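Alcohol dehydrogenase (PDB 1H2B) probably catalyses the zinc-dependent, NAD-linked oxidation of alcohols, as a member of the zinc-containing alcohol dehydrogenase family from a hyperthermophilic archaeon. Local coordinates at residues L69-N81 with F128-M141. Sequence-based numbering, arbitrary orientation.
Sequences LQPKLPYTLGHEN and FPGLNIDGGFAEFM. With ZN (zinc ion), chain J; OCA (octanoic acid (caprylic acid)), chain H.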
ATOM      1  N   LEU B  69     -24.628 -17.786 -13.506  1.00 40.73           N
ATOM      2  CA  LEU B  69     -24.129 -19.039 -12.944  1.00 42.17           C
ATOM      3  C   LEU B  69     -24.687 -20.269 -13.647  1.00 42.31           C
ATOM      4  O   LEU B  69     -24.092 -21.346 -13.565  1.00 41.34           O
ATOM      5  CB  LEU B  69     -24.459 -19.129 -11.450  1.00 39.85           C
ATOM      6  CG  LEU B  69     -23.917 -18.008 -10.561  1.00 39.29           C
ATOM      7  CD1 LEU B  69     -24.394 -18.249  -9.159  1.00 40.54           C
ATOM      8  CD2 LEU B  69     -22.389 -17.878 -10.624  1.00 38.77           C
ATOM      9  N   GLN B  70     -25.839 -20.094 -14.302  1.00 44.62           N
ATOM     10  CA  GLN B  70     -26.572 -21.169 -14.983  1.00 46.28           C
ATOM     11  C   GLN B  70     -26.539 -22.527 -14.251  1.00 46.30           C
ATOM     12  O   GLN B  70     -26.017 -23.510 -14.796  1.00 48.34           O
ATOM     13  CB  GLN B  70     -26.089 -21.306 -16.455  1.00 46.48           C
ATOM     14  N   PRO B  71     -27.097 -22.585 -13.033  1.00 45.23           N
ATOM     15  CA  PRO B  71     -27.024 -23.805 -12.220  1.00 44.14           C
ATOM     16  C   PRO B  71     -28.053 -24.818 -12.674  1.00 45.21           C
ATOM     17  O   PRO B  71     -29.091 -24.442 -13.229  1.00 46.08           O
ATOM     18  CB  PRO B  71     -27.407 -23.312 -10.819  1.00 43.16           C
ATOM     19  CG  PRO B  71     -28.368 -22.175 -11.084  1.00 42.27           C
ATOM     20  CD  PRO B  71     -27.848 -21.514 -12.340  1.00 43.93           C
ATOM     21  N   LYS B  72     -27.780 -26.091 -12.421  1.00 45.62           N
ATOM     22  CA  LYS B  72     -28.765 -27.129 -12.686  1.00 45.90           C
ATOM     23  C   LYS B  72     -29.805 -27.142 -11.571  1.00 43.43           C
ATOM     24  O   LYS B  72     -29.453 -27.180 -10.391  1.00 41.73           O
ATOM     25  CB  LYS B  72     -28.071 -28.490 -12.815  1.00 49.29           C
ATOM     26  CG  LYS B  72     -29.005 -29.677 -13.054  1.00 54.69           C
ATOM     27  CD  LYS B  72     -28.211 -30.985 -13.153  1.00 63.21           C
ATOM     28  CE  LYS B  72     -28.262 -31.785 -11.844  1.00 66.18           C
ATOM     29  NZ  LYS B  72     -26.959 -31.821 -11.109  1.00 66.77           N
ATOM     30  N   LEU B  73     -31.079 -27.082 -11.955  1.00 40.83           N
ATOM     31  CA  LEU B  73     -32.203 -27.177 -11.016  1.00 38.09           C
ATOM     32  C   LEU B  73     -32.725 -28.615 -10.960  1.00 39.03           C
ATOM     33  O   LEU B  73     -32.672 -29.319 -11.985  1.00 40.17           O
ATOM     34  CB  LEU B  73     -33.335 -26.223 -11.423  1.00 38.03           C
ATOM     35  CG  LEU B  73     -32.950 -24.776 -11.711  1.00 39.99           C
ATOM     36  CD1 LEU B  73     -34.188 -23.914 -11.876  1.00 37.97           C
ATOM     37  CD2 LEU B  73     -32.102 -24.251 -10.571  1.00 33.08           C
ATOM     38  N   PRO B  74     -33.194 -29.084  -9.797  1.00 37.39           N
ATOM     39  CA  PRO B  74     -33.136 -28.369  -8.506  1.00 34.83           C
ATOM     40  C   PRO B  74     -31.803 -28.445  -7.763  1.00 33.32           C
ATOM     41  O   PRO B  74     -30.980 -29.337  -8.007  1.00 31.58           O
ATOM     42  CB  PRO B  74     -34.181 -29.107  -7.670  1.00 34.68           C
ATOM     43  CG  PRO B  74     -34.148 -30.504  -8.210  1.00 37.04           C
ATOM     44  CD  PRO B  74     -33.906 -30.374  -9.666  1.00 36.50           C
ATOM     45  N   TYR B  75     -31.618 -27.496  -6.839  1.00 31.45           N
ATOM     46  CA  TYR B  75     -30.501 -27.546  -5.895  1.00 24.99           C
ATOM     47  C   TYR B  75     -30.860 -26.916  -4.572  1.00 24.07           C
ATOM     48  O   TYR B  75     -31.764 -26.079  -4.468  1.00 21.55           O
ATOM     49  CB  TYR B  75     -29.232 -26.910  -6.458  1.00 28.17           C
ATOM     50  CG  TYR B  75     -29.225 -25.402  -6.654  1.00 26.78           C
ATOM     51  CD1 TYR B  75     -28.452 -24.574  -5.832  1.00 24.31           C
ATOM     52  CD2 TYR B  75     -29.936 -24.812  -7.699  1.00 25.81           C
ATOM     53  CE1 TYR B  75     -28.394 -23.188  -6.053  1.00 26.12           C
ATOM     54  CE2 TYR B  75     -29.887 -23.453  -7.916  1.00 25.90           C
ATOM     55  CZ  TYR B  75     -29.118 -22.638  -7.092  1.00 29.80           C
ATOM     56  OH  TYR B  75     -29.075 -21.282  -7.358  1.00 27.56           O
ATOM     57  N   THR B  76     -30.128 -27.334  -3.544  1.00 20.37           N
ATOM     58  CA  THR B  76     -30.388 -26.910  -2.192  1.00 18.53           C
ATOM     59  C   THR B  76     -29.665 -25.586  -1.933  1.00 16.75           C
ATOM     60  O   THR B  76     -28.491 -25.436  -2.278  1.00 18.57           O
ATOM     61  CB  THR B  76     -29.802 -27.960  -1.272  1.00 19.27           C
ATOM     62  OG1 THR B  76     -30.517 -29.183  -1.499  1.00 19.13           O
ATOM     63  CG2 THR B  76     -30.047 -27.640   0.194  1.00 15.60           C
ATOM     64  N   LEU B  77     -30.393 -24.639  -1.353  1.00 17.99           N
ATOM     65  CA  LEU B  77     -29.752 -23.335  -1.086  1.00 18.31           C
ATOM     66  C   LEU B  77     -29.036 -23.397   0.265  1.00 16.34           C
ATOM     67  O   LEU B  77     -29.121 -24.393   1.004  1.00 16.44           O
ATOM     68  CB  LEU B  77     -30.785 -22.196  -1.096  1.00 18.72           C
ATOM     69  CG  LEU B  77     -31.482 -21.837  -2.415  1.00 23.79           C
ATOM     70  CD1 LEU B  77     -31.948 -20.342  -2.406  1.00 23.34           C
ATOM     71  CD2 LEU B  77     -30.828 -22.247  -3.700  1.00 26.61           C
ATOM     72  N   GLY B  78     -28.337 -22.308   0.586  1.00 14.82           N
ATOM     73  CA  GLY B  78     -27.763 -22.062   1.925  1.00 15.04           C
ATOM     74  C   GLY B  78     -26.246 -21.985   1.841  1.00 14.68           C
ATOM     75  O   GLY B  78     -25.590 -23.027   1.693  1.00 15.92           O
ATOM     76  N   HIS B  79     -25.679 -20.786   1.980  1.00 14.91           N
ATOM     77  CA  HIS B  79     -24.224 -20.630   1.807  1.00 13.75           C
ATOM     78  C   HIS B  79     -23.537 -19.977   3.013  1.00 13.97           C
ATOM     79  O   HIS B  79     -22.388 -19.502   2.897  1.00 16.34           O
ATOM     80  CB  HIS B  79     -23.914 -19.807   0.535  1.00 13.96           C
ATOM     81  CG  HIS B  79     -24.587 -18.470   0.522  1.00 14.36           C
ATOM     82  ND1 HIS B  79     -25.876 -18.296   0.054  1.00 14.74           N
ATOM     83  CD2 HIS B  79     -24.132 -17.233   0.860  1.00 16.68           C
ATOM     84  CE1 HIS B  79     -26.197 -17.015   0.158  1.00 18.96           C
ATOM     85  NE2 HIS B  79     -25.171 -16.353   0.662  1.00 16.16           N
ATOM     86  N   GLU B  80     -24.176 -20.049   4.159  1.00 13.55           N
ATOM     87  CA  GLU B  80     -23.697 -19.384   5.365  1.00 13.28           C
ATOM     88  C   GLU B  80     -23.784 -20.382   6.499  1.00 15.14           C
ATOM     89  O   GLU B  80     -24.694 -20.390   7.331  1.00 14.93           O
ATOM     90  CB  GLU B  80     -24.530 -18.093   5.588  1.00 13.08           C
ATOM     91  CG  GLU B  80     -24.060 -17.256   6.767  1.00 16.13           C
ATOM     92  CD  GLU B  80     -24.793 -15.930   6.792  1.00 16.82           C
ATOM     93  OE1 GLU B  80     -25.835 -15.881   7.458  1.00 17.25           O
ATOM     94  OE2 GLU B  80     -24.332 -14.978   6.133  1.00 15.73           O
ATOM     95  N   ASN B  81     -22.766 -21.258   6.559  1.00 13.53           N
ATOM     96  CA  ASN B  81     -22.948 -22.515   7.293  1.00 15.27           C
ATOM     97  C   ASN B  81     -21.960 -22.801   8.400  1.00 15.45           C
ATOM     98  O   ASN B  81     -20.768 -22.620   8.223  1.00 16.41           O
ATOM     99  CB  ASN B  81     -22.882 -23.659   6.282  1.00 16.21           C
ATOM    100  CG  ASN B  81     -23.967 -23.495   5.223  1.00 15.04           C
ATOM    101  OD1 ASN B  81     -25.134 -23.358   5.589  1.00 16.90           O
ATOM    102  ND2 ASN B  81     -23.596 -23.553   3.948  1.00 13.86           N
ATOM    103  N   PHE B 128     -19.669 -23.116  -5.302  1.00 17.53           N
ATOM    104  CA  PHE B 128     -20.142 -22.308  -4.186  1.00 16.96           C
ATOM    105  C   PHE B 128     -21.416 -22.954  -3.686  1.00 16.67           C
ATOM    106  O   PHE B 128     -22.520 -22.699  -4.243  1.00 19.15           O
ATOM    107  CB  PHE B 128     -20.353 -20.864  -4.703  1.00 17.52           C
ATOM    108  CG  PHE B 128     -20.384 -19.778  -3.639  1.00 22.78           C
ATOM    109  CD1 PHE B 128     -19.421 -18.769  -3.635  1.00 32.17           C
ATOM    110  CD2 PHE B 128     -21.440 -19.676  -2.753  1.00 23.67           C
ATOM    111  CE1 PHE B 128     -19.465 -17.741  -2.686  1.00 35.09           C
ATOM    112  CE2 PHE B 128     -21.511 -18.641  -1.810  1.00 22.87           C
ATOM    113  CZ  PHE B 128     -20.505 -17.668  -1.775  1.00 29.11           C
ATOM    114  N   PRO B 129     -21.326 -23.821  -2.661  1.00 15.81           N
ATOM    115  CA  PRO B 129     -22.524 -24.433  -2.076  1.00 15.93           C
ATOM    116  C   PRO B 129     -23.633 -23.405  -1.754  1.00 16.98           C
ATOM    117  O   PRO B 129     -23.421 -22.349  -1.149  1.00 17.22           O
ATOM    118  CB  PRO B 129     -22.000 -25.089  -0.816  1.00 17.33           C
ATOM    119  CG  PRO B 129     -20.573 -25.543  -1.254  1.00 16.93           C
ATOM    120  CD  PRO B 129     -20.090 -24.329  -2.029  1.00 17.42           C
ATOM    121  N   GLY B 130     -24.830 -23.716  -2.242  1.00 16.83           N
ATOM    122  CA  GLY B 130     -25.935 -22.805  -2.033  1.00 17.52           C
ATOM    123  C   GLY B 130     -26.142 -21.811  -3.150  1.00 19.00           C
ATOM    124  O   GLY B 130     -27.230 -21.249  -3.246  1.00 19.44           O
ATOM    125  N   LEU B 131     -25.120 -21.531  -3.952  1.00 19.43           N
ATOM    126  CA  LEU B 131     -25.262 -20.521  -5.004  1.00 21.38           C
ATOM    127  C   LEU B 131     -25.477 -21.207  -6.319  1.00 24.69           C
ATOM    128  O   LEU B 131     -26.390 -20.862  -7.040  1.00 28.12           O
ATOM    129  CB  LEU B 131     -24.010 -19.652  -5.151  1.00 22.79           C
ATOM    130  CG  LEU B 131     -24.120 -18.240  -4.588  1.00 32.37           C
ATOM    131  CD1 LEU B 131     -24.940 -17.352  -5.482  1.00 28.39           C
ATOM    132  CD2 LEU B 131     -24.699 -18.260  -3.170  1.00 30.48           C
ATOM    133  N   ASN B 132     -24.581 -22.141  -6.642  1.00 25.22           N
ATOM    134  CA  ASN B 132     -24.672 -22.923  -7.876  1.00 26.69           C
ATOM    135  C   ASN B 132     -24.705 -24.448  -7.731  1.00 29.29           C
ATOM    136  O   ASN B 132     -24.892 -25.158  -8.734  1.00 28.49           O
ATOM    137  CB  ASN B 132     -23.619 -22.455  -8.921  1.00 24.22           C
ATOM    138  CG  ASN B 132     -22.173 -22.754  -8.525  1.00 29.07           C
ATOM    139  OD1 ASN B 132     -21.861 -23.057  -7.382  1.00 25.42           O
ATOM    140  ND2 ASN B 132     -21.277 -22.664  -9.499  1.00 33.04           N
ATOM    141  N   ILE B 133     -24.535 -24.950  -6.507  1.00 25.95           N
ATOM    142  CA  ILE B 133     -24.601 -26.391  -6.191  1.00 24.32           C
ATOM    143  C   ILE B 133     -25.240 -26.529  -4.821  1.00 22.56           C
ATOM    144  O   ILE B 133     -25.491 -25.518  -4.178  1.00 19.05           O
ATOM    145  CB  ILE B 133     -23.175 -27.057  -6.212  1.00 22.19           C
ATOM    146  CG1 ILE B 133     -22.196 -26.409  -5.207  1.00 21.10           C
ATOM    147  CG2 ILE B 133     -22.549 -26.986  -7.605  1.00 29.27           C
ATOM    148  CD1 ILE B 133     -20.902 -27.225  -4.963  1.00 22.34           C
ATOM    149  N   ASP B 134     -25.511 -27.757  -4.372  1.00 20.04           N
ATOM    150  CA  ASP B 134     -26.230 -27.951  -3.126  1.00 19.66           C
ATOM    151  C   ASP B 134     -25.508 -27.309  -1.922  1.00 17.69           C
ATOM    152  O   ASP B 134     -24.270 -27.427  -1.755  1.00 21.63           O
ATOM    153  CB  ASP B 134     -26.371 -29.418  -2.806  1.00 20.45           C
ATOM    154  CG  ASP B 134     -27.396 -30.114  -3.673  1.00 25.61           C
ATOM    155  OD1 ASP B 134     -28.340 -29.445  -4.153  1.00 21.95           O
ATOM    156  OD2 ASP B 134     -27.309 -31.354  -3.882  1.00 23.54           O
ATOM    157  N   GLY B 135     -26.325 -26.649  -1.113  1.00 18.30           N
ATOM    158  CA  GLY B 135     -25.896 -25.945   0.094  1.00 17.87           C
ATOM    159  C   GLY B 135     -26.375 -26.471   1.433  1.00 18.74           C
ATOM    160  O   GLY B 135     -26.671 -27.686   1.642  1.00 19.22           O
ATOM    161  N   GLY B 136     -26.434 -25.551   2.408  1.00 17.78           N
ATOM    162  CA  GLY B 136     -26.564 -25.899   3.818  1.00 16.97           C
ATOM    163  C   GLY B 136     -27.972 -25.930   4.425  1.00 16.54           C
ATOM    164  O   GLY B 136     -28.131 -26.190   5.617  1.00 18.09           O
ATOM    165  N   PHE B 137     -28.988 -25.616   3.612  1.00 17.21           N
ATOM    166  CA  PHE B 137     -30.365 -25.716   4.126  1.00 16.74           C
ATOM    167  C   PHE B 137     -30.792 -27.186   4.061  1.00 19.89           C
ATOM    168  O   PHE B 137     -31.674 -27.568   3.282  1.00 18.35           O
ATOM    169  CB  PHE B 137     -31.343 -24.847   3.305  1.00 17.38           C
ATOM    170  CG  PHE B 137     -31.112 -23.357   3.412  1.00 15.97           C
ATOM    171  CD1 PHE B 137     -31.429 -22.551   2.324  1.00 18.79           C
ATOM    172  CD2 PHE B 137     -30.660 -22.771   4.603  1.00 18.08           C
ATOM    173  CE1 PHE B 137     -31.255 -21.142   2.393  1.00 23.55           C
ATOM    174  CE2 PHE B 137     -30.470 -21.395   4.701  1.00 19.21           C
ATOM    175  CZ  PHE B 137     -30.768 -20.580   3.599  1.00 17.92           C
ATOM    176  N   ALA B 138     -30.112 -28.016   4.853  1.00 16.65           N
ATOM    177  CA  ALA B 138     -30.241 -29.475   4.788  1.00 16.71           C
ATOM    178  C   ALA B 138     -29.601 -30.053   6.031  1.00 17.40           C
ATOM    179  O   ALA B 138     -28.873 -29.366   6.765  1.00 19.02           O
ATOM    180  CB  ALA B 138     -29.544 -30.037   3.546  1.00 18.00           C
ATOM    181  N   GLU B 139     -29.831 -31.334   6.273  1.00 18.31           N
ATOM    182  CA  GLU B 139     -29.220 -31.954   7.441  1.00 18.90           C
ATOM    183  C   GLU B 139     -27.695 -32.094   7.268  1.00 17.11           C
ATOM    184  O   GLU B 139     -26.936 -31.942   8.253  1.00 18.03           O
ATOM    185  CB  GLU B 139     -29.870 -33.337   7.673  1.00 22.30           C
ATOM    186  CG  GLU B 139     -29.453 -34.006   8.976  1.00 27.78           C
ATOM    187  CD  GLU B 139     -30.088 -35.376   9.236  1.00 41.27           C
ATOM    188  OE1 GLU B 139     -30.831 -35.902   8.364  1.00 38.14           O
ATOM    189  OE2 GLU B 139     -29.824 -35.941  10.330  1.00 38.47           O
ATOM    190  N   PHE B 140     -27.266 -32.379   6.048  1.00 15.73           N
ATOM    191  CA  PHE B 140     -25.843 -32.598   5.754  1.00 18.06           C
ATOM    192  C   PHE B 140     -25.457 -31.860   4.508  1.00 16.57           C
ATOM    193  O   PHE B 140     -26.293 -31.636   3.598  1.00 18.52           O
ATOM    194  CB  PHE B 140     -25.509 -34.091   5.528  1.00 15.55           C
ATOM    195  CG  PHE B 140     -25.781 -34.971   6.732  1.00 16.98           C
ATOM    196  CD1 PHE B 140     -26.985 -35.684   6.838  1.00 22.43           C
ATOM    197  CD2 PHE B 140     -24.860 -35.062   7.742  1.00 19.06           C
ATOM    198  CE1 PHE B 140     -27.244 -36.469   7.941  1.00 26.79           C
ATOM    199  CE2 PHE B 140     -25.098 -35.864   8.863  1.00 21.78           C
ATOM    200  CZ  PHE B 140     -26.294 -36.572   8.957  1.00 23.13           C
ATOM    201  N   MET B 141     -24.174 -31.526   4.416  1.00 17.53           N
ATOM    202  CA  MET B 141     -23.673 -30.843   3.229  1.00 15.15           C
ATOM    203  C   MET B 141     -22.230 -31.233   2.997  1.00 15.79           C
ATOM    204  O   MET B 141     -21.457 -31.299   3.934  1.00 15.87           O
ATOM    205  CB  MET B 141     -23.739 -29.305   3.436  1.00 16.39           C
ATOM    206  CG  MET B 141     -23.439 -28.560   2.153  1.00 18.11           C
ATOM    207  SD  MET B 141     -23.193 -26.748   2.474  1.00 18.17           S
ATOM    208  CE  MET B 141     -21.370 -26.781   2.637  1.00 19.55           C
TER
HETATM  209 ZN    ZN J1362     -24.917 -14.328   0.996  1.00 17.64          ZN
HETATM  210  C1  OCA H1360     -23.230 -14.055  -1.377  1.00 21.45           C
HETATM  211  C2  OCA H1360     -23.045 -13.604  -2.834  1.00 22.77           C
HETATM  212  C3  OCA H1360     -21.802 -14.261  -3.457  1.00 26.84           C
HETATM  213  C4  OCA H1360     -21.737 -14.194  -4.975  1.00 25.42           C
HETATM  214  C5  OCA H1360     -20.557 -15.034  -5.465  1.00 26.38           C
HETATM  215  C6  OCA H1360     -20.306 -14.822  -6.956  1.00 28.97           C
HETATM  216  C7  OCA H1360     -19.074 -15.554  -7.477  1.00 31.84           C
HETATM  217  C8  OCA H1360     -18.922 -15.280  -8.963  1.00 35.15           C
HETATM  218  O1  OCA H1360     -24.291 -13.768  -0.756  1.00 19.71           O
HETATM  219  O2  OCA H1360     -22.319 -14.676  -0.792  1.00 19.16           O
HETATM  220  O   HOH W   1     -21.989 -21.698 -12.149  1.00 49.12           O
HETATM  221  O   HOH W   2     -26.969 -27.485  -9.191  1.00 42.82           O
HETATM  222  O   HOH W   3     -28.395 -30.337  -7.274  1.00 38.74           O
HETATM  223  O   HOH W   4     -27.813 -19.881  -0.856  1.00 16.46           O
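Leu131 CD2 lies over one face of the His79 imidazole, 3.7 Å from the ring centroid, while His79 CB abuts the edge of the Phe128 ring. Phe128 CZ in turn approaches octanoic acid O2 at 3.6 Å.

These apolar neighbours surround a metal ligand, a worked example of second-shell positioning. His79 NE2 binds the zinc ion at 2.1 Å, beside octanoic acid O1 and the ligands Cys54 and Asp168. At the far side of the ring ND1 gives its proton, in the ring plane, to a water that also takes Gly78 N-H and donates to Gly130 O.

Hydrogen bonds from backbone and side chains tie down the chain before the histidine. Gly136 N and the Asn81 side-chain amide, through ND2, both grip Gly78 O, and Phe137 N meets Leu77 O in its carbonyl plane at 2.9 Å. Thr76 N reaches the anti side of the Asp134 carboxylate at OD1 (2.8 Å, 164° at the hydrogen), which is also salt-bridged to Arg20, itself bonded to Thr76 OG1.

CG of Phe137 anti to its carbonyl carbon (chi1 -66°) turns a ring face to Gly78, whose CA stands over the centre, 3.6 Å from the centroid; Leu77 CB meets Phe137 CD1 at 3.5 Å. Replacing this ring by an alanine removes the face against Gly78 CA and is likely to open a gap there and beside Leu77 CB. Within the GroES-like catalytic domain, the zinc bond at NE2, the water at ND1 and Leu131 over one face together probably limit the rotation of the imidazole.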